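Local coordinates for enoyl-CoA hydratase/isomerase (Shewanella pealeana, PDB 4KPK), which probably acts on coenzyme A thioesters as an isomerase or hydratase of the crotonase superfamily, at residues E32-Q37 and M71-E76; P136-V141 and D231-N236; S249-G254 and Q258-H263. One frame throughout, in Å; residues are numbered along the deposited sequence.

Contact 1 of 3, residues E32-Q37 and M71-E76; sequences EILDQQ and MIQVLE. With EDO (1,2-ethanediol), chain B.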
loop_
_atom_site.group_PDB
_atom_site.type_symbol
_atom_site.label_atom_id
_atom_site.label_comp_id
_atom_site.label_asym_id
_atom_site.label_seq_id
_atom_site.Cartn_x
_atom_site.Cartn_y
_atom_site.Cartn_z
ATOM N N GLU A 32 36.120 -17.444 4.008
ATOM C CA GLU A 32 36.643 -18.618 3.275
ATOM C C GLU A 32 36.455 -19.919 4.082
ATOM O O GLU A 32 36.085 -20.939 3.540
ATOM C CB GLU A 32 38.090 -18.381 2.917
ATOM C CG GLU A 32 38.278 -17.250 1.914
ATOM C CD GLU A 32 39.749 -16.884 1.700
ATOM O OE1 GLU A 32 40.595 -16.980 2.637
ATOM O OE2 GLU A 32 40.067 -16.509 0.561
ATOM N N ILE A 33 36.605 -19.869 5.401
ATOM C CA ILE A 33 36.422 -21.079 6.218
ATOM C C ILE A 33 34.954 -21.426 6.266
ATOM O O ILE A 33 34.557 -22.586 6.132
ATOM C CB ILE A 33 36.989 -20.924 7.647
ATOM C CG1 ILE A 33 38.520 -20.925 7.614
ATOM C CG2 ILE A 33 36.500 -22.038 8.566
ATOM C CD1 ILE A 33 39.155 -20.230 8.836
ATOM N N LEU A 34 34.117 -20.417 6.447
ATOM C CA LEU A 34 32.696 -20.679 6.508
ATOM C C LEU A 34 32.244 -21.238 5.116
ATOM O O LEU A 34 31.656 -22.303 5.026
ATOM C CB LEU A 34 31.973 -19.405 6.924
ATOM C CG LEU A 34 30.461 -19.407 7.114
ATOM C CD1 LEU A 34 29.954 -20.519 8.036
ATOM C CD2 LEU A 34 30.073 -18.040 7.644
ATOM N N ASP A 35 32.622 -20.564 4.049
ATOM C CA ASP A 35 32.308 -21.014 2.708
ATOM C C ASP A 35 32.610 -22.518 2.573
ATOM O O ASP A 35 31.761 -23.279 2.148
ATOM C CB ASP A 35 33.147 -20.231 1.736
ATOM C CG ASP A 35 32.903 -20.631 0.308
ATOM O OD1 ASP A 35 31.775 -20.535 -0.152
ATOM O OD2 ASP A 35 33.819 -21.072 -0.346
ATOM N N GLN A 36 33.785 -22.958 3.012
ATOM C CA GLN A 36 34.157 -24.381 2.927
ATOM C C GLN A 36 33.279 -25.330 3.774
ATOM O O GLN A 36 32.949 -26.403 3.302
ATOM C CB GLN A 36 35.642 -24.581 3.304
ATOM C CG GLN A 36 36.622 -23.687 2.528
ATOM C CD GLN A 36 38.074 -23.924 2.935
ATOM O OE1 GLN A 36 38.572 -25.041 2.781
ATOM N NE2 GLN A 36 38.761 -22.891 3.461
ATOM N N GLN A 37 32.927 -24.929 5.010
ATOM C CA GLN A 37 32.160 -25.723 5.917
ATOM C C GLN A 37 30.664 -25.807 5.628
ATOM O O GLN A 37 30.073 -26.845 5.848
ATOM C CB GLN A 37 32.367 -25.197 7.333
ATOM C CG GLN A 37 33.808 -25.481 7.744
ATOM C CD GLN A 37 34.304 -24.609 8.851
ATOM O OE1 GLN A 37 33.737 -23.566 9.154
ATOM N NE2 GLN A 37 35.378 -25.033 9.462
HETATM N N MSE A 71 21.710 -20.306 6.415
HETATM C CA MSE A 71 21.422 -18.917 6.010
HETATM C C MSE A 71 21.489 -18.003 7.196
HETATM O O MSE A 71 22.050 -16.915 7.090
HETATM C CB MSE A 71 20.060 -18.886 5.321
HETATM C CG MSE A 71 20.234 -19.208 3.823
HETATM SE SE MSE A 71 18.477 -19.159 2.929
HETATM C CE MSE A 71 18.897 -19.838 1.117
ATOM N N ILE A 72 20.933 -18.446 8.339
ATOM C CA ILE A 72 21.123 -17.723 9.629
ATOM C C ILE A 72 22.592 -17.476 9.958
ATOM O O ILE A 72 22.989 -16.356 10.254
ATOM C CB ILE A 72 20.382 -18.441 10.790
ATOM C CG1 ILE A 72 18.865 -18.449 10.497
ATOM C CG2 ILE A 72 20.684 -17.813 12.173
ATOM C CD1 ILE A 72 18.050 -19.382 11.354
ATOM N N GLN A 73 23.417 -18.513 9.878
ATOM C CA GLN A 73 24.824 -18.379 10.163
ATOM C C GLN A 73 25.547 -17.365 9.255
ATOM O O GLN A 73 26.373 -16.588 9.740
ATOM C CB GLN A 73 25.524 -19.729 9.992
ATOM C CG GLN A 73 25.270 -20.742 11.082
ATOM C CD GLN A 73 25.949 -22.056 10.776
ATOM O OE1 GLN A 73 27.168 -22.101 10.554
ATOM N NE2 GLN A 73 25.167 -23.136 10.724
ATOM N N VAL A 74 25.269 -17.404 7.937
ATOM C CA VAL A 74 25.903 -16.477 7.034
ATOM C C VAL A 74 25.475 -15.014 7.304
ATOM O O VAL A 74 26.290 -14.057 7.248
ATOM C CB VAL A 74 25.604 -16.855 5.590
ATOM C CG1 VAL A 74 26.114 -15.772 4.635
ATOM C CG2 VAL A 74 26.227 -18.201 5.236
ATOM N N LEU A 75 24.196 -14.837 7.609
ATOM C CA LEU A 75 23.697 -13.537 8.006
ATOM C C LEU A 75 24.385 -13.052 9.270
ATOM O O LEU A 75 24.832 -11.908 9.296
ATOM C CB LEU A 75 22.178 -13.533 8.246
ATOM C CG LEU A 75 21.248 -13.683 7.043
ATOM C CD1 LEU A 75 19.803 -13.483 7.487
ATOM C CD2 LEU A 75 21.634 -12.701 5.944
ATOM N N GLU A 76 24.469 -13.895 10.306
ATOM C CA GLU A 76 25.118 -13.438 11.553
ATOM C C GLU A 76 26.586 -13.156 11.243
ATOM O O GLU A 76 27.114 -12.145 11.658
ATOM C CB GLU A 76 24.945 -14.414 12.705
ATOM C CG GLU A 76 26.032 -14.306 13.778
ATOM C CD GLU A 76 26.111 -12.976 14.579
ATOM O OE1 GLU A 76 25.925 -11.841 14.035
ATOM O OE2 GLU A 76 26.426 -13.069 15.800
HETATM C C1 EDO B . 29.791 -24.778 -0.267
HETATM O O1 EDO B . 29.676 -24.333 1.084
HETATM C C2 EDO B . 30.223 -23.529 -1.017
HETATM O O2 EDO B . 31.236 -23.822 -1.961
#

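Contact 2 of 3, residues P136-V141 and D231-N236; sequences PTITLV and DALLSN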
loop_
_atom_site.group_PDB
_atom_site.type_symbol
_atom_site.label_atom_id
_atom_site.label_comp_id
_atom_site.label_asym_id
_atom_site.label_seq_id
_atom_site.Cartn_x
_atom_site.Cartn_y
_atom_site.Cartn_z
ATOM N N PRO A 136 22.305 -2.580 3.263
ATOM C CA PRO A 136 21.482 -2.836 2.089
ATOM C C PRO A 136 21.679 -4.232 1.601
ATOM O O PRO A 136 22.801 -4.711 1.580
ATOM C CB PRO A 136 22.012 -1.836 1.039
ATOM C CG PRO A 136 23.360 -1.444 1.503
ATOM C CD PRO A 136 23.362 -1.592 2.993
ATOM N N THR A 137 20.563 -4.887 1.287
ATOM C CA THR A 137 20.519 -6.229 0.721
ATOM C C THR A 137 19.926 -6.163 -0.707
ATOM O O THR A 137 18.975 -5.477 -0.931
ATOM C CB THR A 137 19.673 -7.143 1.588
ATOM O OG1 THR A 137 18.353 -6.572 1.751
ATOM C CG2 THR A 137 20.302 -7.279 2.972
ATOM N N ILE A 138 20.506 -6.913 -1.630
ATOM C CA ILE A 138 20.076 -7.029 -3.049
ATOM C C ILE A 138 19.908 -8.517 -3.266
ATOM O O ILE A 138 20.850 -9.260 -3.037
ATOM C CB ILE A 138 21.176 -6.515 -4.029
ATOM C CG1 ILE A 138 21.502 -5.070 -3.665
ATOM C CG2 ILE A 138 20.702 -6.556 -5.521
ATOM C CD1 ILE A 138 22.661 -4.479 -4.343
ATOM N N THR A 139 18.715 -8.947 -3.676
ATOM C CA THR A 139 18.479 -10.318 -4.137
ATOM C C THR A 139 18.301 -10.428 -5.700
ATOM O O THR A 139 17.524 -9.702 -6.306
ATOM C CB THR A 139 17.294 -10.923 -3.357
ATOM O OG1 THR A 139 17.644 -10.910 -1.961
ATOM C CG2 THR A 139 16.969 -12.373 -3.753
ATOM N N LEU A 140 19.043 -11.361 -6.310
ATOM C CA LEU A 140 19.043 -11.648 -7.754
ATOM C C LEU A 140 18.387 -13.009 -8.048
ATOM O O LEU A 140 18.896 -14.043 -7.679
ATOM C CB LEU A 140 20.470 -11.685 -8.268
ATOM C CG LEU A 140 21.438 -10.539 -7.956
ATOM C CD1 LEU A 140 22.789 -10.769 -8.651
ATOM C CD2 LEU A 140 20.789 -9.239 -8.396
ATOM N N VAL A 141 17.237 -13.007 -8.686
ATOM C CA VAL A 141 16.396 -14.191 -8.754
ATOM C C VAL A 141 16.270 -14.695 -10.211
ATOM O O VAL A 141 15.766 -13.967 -11.025
ATOM C CB VAL A 141 14.969 -13.903 -8.248
ATOM C CG1 VAL A 141 14.106 -15.149 -8.328
ATOM C CG2 VAL A 141 14.971 -13.336 -6.820
ATOM N N ASP A 231 27.164 -0.043 -7.061
ATOM C CA ASP A 231 27.843 1.266 -7.134
ATOM C C ASP A 231 27.158 2.367 -6.315
ATOM O O ASP A 231 27.845 3.119 -5.618
ATOM C CB ASP A 231 27.986 1.696 -8.611
ATOM C CG ASP A 231 29.006 0.835 -9.345
ATOM O OD1 ASP A 231 29.826 0.186 -8.649
ATOM O OD2 ASP A 231 29.032 0.787 -10.611
ATOM N N ALA A 232 25.832 2.471 -6.372
ATOM C CA ALA A 232 25.180 3.552 -5.673
ATOM C C ALA A 232 25.324 3.288 -4.124
ATOM O O ALA A 232 25.685 4.166 -3.370
ATOM C CB ALA A 232 23.753 3.647 -6.094
ATOM N N LEU A 233 25.138 2.044 -3.718
ATOM C CA LEU A 233 25.081 1.660 -2.319
ATOM C C LEU A 233 26.441 1.754 -1.618
ATOM O O LEU A 233 26.522 2.277 -0.515
ATOM C CB LEU A 233 24.475 0.266 -2.187
ATOM C CG LEU A 233 22.956 0.166 -2.469
ATOM C CD1 LEU A 233 22.585 -1.292 -2.549
ATOM C CD2 LEU A 233 22.004 0.831 -1.438
ATOM N N LEU A 234 27.518 1.357 -2.297
ATOM C CA LEU A 234 28.856 1.500 -1.730
ATOM C C LEU A 234 29.260 2.952 -1.561
ATOM O O LEU A 234 30.088 3.238 -0.707
ATOM C CB LEU A 234 29.917 0.766 -2.583
ATOM C CG LEU A 234 29.857 -0.778 -2.612
ATOM C CD1 LEU A 234 30.936 -1.388 -3.502
ATOM C CD2 LEU A 234 29.913 -1.446 -1.228
ATOM N N SER A 235 28.692 3.860 -2.368
ATOM C CA SER A 235 28.970 5.290 -2.215
ATOM C C SER A 235 28.345 5.928 -0.993
ATOM O O SER A 235 28.797 6.973 -0.561
ATOM C CB SER A 235 28.466 6.070 -3.428
ATOM O OG SER A 235 28.839 5.388 -4.584
ATOM N N ASN A 236 27.272 5.358 -0.465
ATOM C CA ASN A 236 26.456 6.092 0.533
ATOM C C ASN A 236 26.857 5.801 1.958
ATOM O O ASN A 236 27.532 4.831 2.244
ATOM C CB ASN A 236 24.941 5.794 0.376
ATOM C CG ASN A 236 24.398 6.129 -1.020
ATOM O OD1 ASN A 236 24.879 7.016 -1.692
ATOM N ND2 ASN A 236 23.370 5.425 -1.435
#

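Contact 3 of 3, residues S249-G254 and Q258-H263; sequences SSLEDG and QNTLDH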
loop_
_atom_site.group_PDB
_atom_site.type_symbol
_atom_site.label_atom_id
_atom_site.label_comp_id
_atom_site.label_asym_id
_atom_site.label_seq_id
_atom_site.Cartn_x
_atom_site.Cartn_y
_atom_site.Cartn_z
ATOM N N SER A 249 11.210 0.981 9.233
ATOM C CA SER A 249 10.608 -0.016 10.180
ATOM C C SER A 249 9.625 0.628 11.152
ATOM O O SER A 249 8.520 0.184 11.284
ATOM C CB SER A 249 11.688 -0.739 10.995
ATOM O OG SER A 249 11.182 -1.912 11.572
ATOM N N SER A 250 10.031 1.718 11.778
ATOM C CA SER A 250 9.193 2.401 12.763
ATOM C C SER A 250 7.906 2.952 12.163
ATOM O O SER A 250 6.970 3.210 12.911
ATOM C CB SER A 250 9.978 3.514 13.465
ATOM O OG SER A 250 10.146 4.680 12.633
ATOM N N LEU A 251 7.860 3.118 10.827
ATOM C CA LEU A 251 6.716 3.705 10.152
ATOM C C LEU A 251 5.720 2.669 9.557
ATOM O O LEU A 251 4.661 3.048 9.080
ATOM C CB LEU A 251 7.167 4.648 9.055
ATOM C CG LEU A 251 8.078 5.852 9.372
ATOM C CD1 LEU A 251 8.602 6.474 8.063
ATOM C CD2 LEU A 251 7.363 6.914 10.194
ATOM N N GLU A 252 6.058 1.382 9.630
ATOM C CA GLU A 252 5.293 0.287 9.010
ATOM C C GLU A 252 3.851 0.229 9.377
ATOM O O GLU A 252 3.039 -0.215 8.551
ATOM C CB GLU A 252 5.889 -1.063 9.391
ATOM C CG GLU A 252 7.161 -1.392 8.661
ATOM C CD GLU A 252 7.808 -2.704 9.130
ATOM O OE1 GLU A 252 7.646 -3.149 10.332
ATOM O OE2 GLU A 252 8.547 -3.263 8.289
ATOM N N ASP A 253 3.537 0.631 10.617
ATOM C CA ASP A 253 2.170 0.682 11.092
ATOM C C ASP A 253 1.248 1.740 10.446
ATOM O O ASP A 253 0.024 1.610 10.509
ATOM C CB ASP A 253 2.081 0.698 12.666
ATOM C CG ASP A 253 2.564 1.983 13.308
ATOM O OD1 ASP A 253 2.896 2.947 12.593
ATOM O OD2 ASP A 253 2.581 2.033 14.584
ATOM N N GLY A 254 1.805 2.780 9.859
ATOM C CA GLY A 254 1.015 3.754 9.129
ATOM C C GLY A 254 0.592 4.921 9.975
ATOM O O GLY A 254 -0.001 5.858 9.486
ATOM N N GLN A 258 1.653 12.673 16.898
ATOM C CA GLN A 258 2.682 13.500 17.554
ATOM C C GLN A 258 3.971 12.768 17.767
ATOM O O GLN A 258 5.046 13.331 17.563
ATOM C CB GLN A 258 2.210 14.058 18.911
ATOM C CG GLN A 258 3.128 15.155 19.448
ATOM C CD GLN A 258 3.409 16.240 18.407
ATOM O OE1 GLN A 258 2.495 16.833 17.848
ATOM N NE2 GLN A 258 4.673 16.502 18.152
ATOM N N ASN A 259 3.890 11.524 18.200
ATOM C CA ASN A 259 5.097 10.757 18.488
ATOM C C ASN A 259 5.899 10.483 17.210
ATOM O O ASN A 259 7.140 10.489 17.218
ATOM C CB ASN A 259 4.751 9.440 19.176
ATOM C CG ASN A 259 4.204 9.636 20.568
ATOM O OD1 ASN A 259 4.316 10.718 21.156
ATOM N ND2 ASN A 259 3.588 8.592 21.111
ATOM N N THR A 260 5.199 10.265 16.103
ATOM C CA THR A 260 5.919 10.066 14.806
ATOM C C THR A 260 6.767 11.309 14.508
ATOM O O THR A 260 7.974 11.252 14.202
ATOM C CB THR A 260 4.911 9.846 13.645
ATOM O OG1 THR A 260 3.980 8.824 14.011
ATOM C CG2 THR A 260 5.641 9.434 12.383
ATOM N N LEU A 261 6.104 12.442 14.625
ATOM C CA LEU A 261 6.710 13.747 14.413
ATOM C C LEU A 261 7.907 14.014 15.321
ATOM O O LEU A 261 8.970 14.448 14.851
ATOM C CB LEU A 261 5.629 14.837 14.559
ATOM C CG LEU A 261 4.867 15.151 13.259
ATOM C CD1 LEU A 261 4.008 14.022 12.726
ATOM C CD2 LEU A 261 3.986 16.395 13.407
ATOM N N ASP A 262 7.761 13.688 16.604
ATOM C CA ASP A 262 8.824 13.886 17.579
ATOM C C ASP A 262 10.049 12.974 17.320
ATOM O O ASP A 262 11.223 13.411 17.378
ATOM C CB ASP A 262 8.264 13.612 18.982
ATOM C CG ASP A 262 7.302 14.696 19.451
ATOM O OD1 ASP A 262 7.468 15.852 19.030
ATOM O OD2 ASP A 262 6.372 14.375 20.224
ATOM N N HIS A 263 9.744 11.713 17.017
ATOM C CA HIS A 263 10.742 10.715 16.718
ATOM C C HIS A 263 11.485 11.015 15.384
ATOM O O HIS A 263 12.719 11.001 15.345
ATOM C CB HIS A 263 10.069 9.322 16.748
ATOM C CG HIS A 263 10.871 8.228 16.114
ATOM N ND1 HIS A 263 12.027 7.727 16.672
ATOM C CD2 HIS A 263 10.677 7.526 14.967
ATOM C CE1 HIS A 263 12.519 6.772 15.897
ATOM N NE2 HIS A 263 11.718 6.629 14.855
#

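Contact 1 of 3, residues E32-Q37 and M71-E76
Leu34 and Val74 are the nearest CA pair across these two helical segments, 8.0 Å apart. Both helices pack by the edge strand 41-46 of the mixed crotonase-fold sheet: residues 32-37 form the end of the short helix just before that strand, and residues 71-76 lie in the middle of helix 65-80. The side chains of both helices also touch strand 41-46, Leu34 on Cys43 and Val74 on Leu41, while Val74 additionally packs on Met52 of strand 49-54.

Leu34 makes both of the close approaches, and Gln73 comes to meet it. The leucine CG stands anti to the backbone N (chi1 -178°), which sends the isobutyl fork across the gap and parts its two methyls between neighbouring residues of the other helix. CD2 comes down over the backbone at Val74, 4.5 Å from Val74 CA. The other methyl meets an amide oxygen: Leu34 CD1 is 4.1 Å from Gln73 OE1, at the exposed margin of the contact. This is loose van der Waals packing of modest area, with the glutamine laid obliquely across the leucine.

One residue on, Asp35 points away from helix 65-80 and works on the strand instead, its OD1 accepting a hydrogen bond from Cys43 N. With the carboxylate gone, as in an alanine, Cys43 N would probably lose this acceptor, and the helix end one of its ties to strand 41-46. An ethanediol molecule, probably from the crystallisation liquor, lies beside the same residue and is hydrogen-bonded to Leu41 O. Ethanediol O1 is 2.6 Å from Asp35 O, and ethanediol C2 lies 3.5 Å from Asp35 OD1.

Contact 2 of 3, residues P136-V141 and D231-N236
Pro136, on the threshold of strand 137-141, starts a buried apolar contact with Leu233 in the last turn of helix 222-235, a helix laid against the central sheet of this crotonase fold. The proline ring and the leucine slide past each other in opposite directions. Pro136 CB fits into the leucine fork, 3.6 Å from Leu233 CD2 and 3.7 Å from Leu233 CD1, with Pro136 CG a little farther off.

Thr137 turns away from the helix, and its OG1 is hydrogen-bonded to Asp157 N. Strand alternation then brings Ile138 back to the helix side. Its CG1 lies beside the backbone N and anti to the carbonyl carbon (chi1 -57°), and the extended chain carries the terminal methyl to the leucine tip to tip, Ile138 CD1 to Leu233 CD1 at 3.7 Å. Leu233 CD1 thus serves both strand residues, whereas CD2 belongs to the proline. Farther along, Leu140 meets the same helix about two turns earlier, packing on Ala226.

Around Leu233 also lie Ile86 and Met241 of the same chain and, from the second subunit, Leu199, which makes this buried core continuous with the subunit interface. At the helix end, Asn236 ND2 is hydrogen-bonded to Leu199 O and Thr200 O of that subunit. The last turn is tied internally by a serine hydroxyl: Ser235 OG donates to Asp231 O at 2.7 Å, nearly in line with the carbonyl bond (160° at the oxygen).

Contact 3 of 3, residues S249-G254 and Q258-H263
Ser250 and His263 face each other near the closed end of a helical hairpin, joined by a weak hydrogen bond from His263 NE2 to Ser250 OG (3.3 Å). The hydroxyl comes in at the edge of the imidazole, near the ring plane, and the serine methylene follows behind it. Deeper in, the contact is apolar: the methyl Leu251 CD2 meets the methyl Thr260 CG2 at 3.8 Å, the two side chains crossing at a slant.

Torsions set both halves of this first shell. With chi1 of 76°, Ser250 OG sits between its own backbone N and carbonyl carbon, where it can also bond Leu247 O one turn back in helix 238-251. Thr260 holds CG2 anti to its backbone N, where it meets Leu251 CD2, and leaves OG1 for Asp257 OD1.

The next shell is the connection. Leu251 to Gly254 forms a type I turn, closed by Gly254 N to Leu251 O at 3.0 Å; Gly254 then takes positive phi (93°), as the first residue to leave helical angles. Asp253 OD1 bonds Val255 N in an Asx turn. At the start of helix 258-273, Gln258 NE2 bonds Asp262 OD1 at 3.0 Å, reaching that oxygen from above the carboxylate plane. Outside lie the other subunits: Leu251 packs on Ser182 and Thr260 on Pro183 of the second subunit, while Asp253 touches Val255 of the third.

Since Leu247 O can only accept, the serine proton is probably spent there, and OG is left to accept from the histidine. This bond would then need a proton on NE2; being long and weak, it probably holds the ring edge only loosely beside the methyl contact.

Along the chain the three contacts come in series, each closing before the next opens. Contacts 1 and 2 share the central mixed sheet: the first lies by its edge strand 41-46, the second on strand 137-141, with centres about 20 Å and nearest atoms about 6 Å apart. Contact 3 is remote from that sheet, its centre about 35 Å from that of contact 1 and across the middle of the chain. Helix 222-235 of contact 2 is followed directly by helix 238-251 of contact 3; the contact centres are about 26 Å apart. Both touch the second subunit, so the C-terminal helices carry the chain from its own sheet into the trimer, whereas contact 1 touches no other subunit.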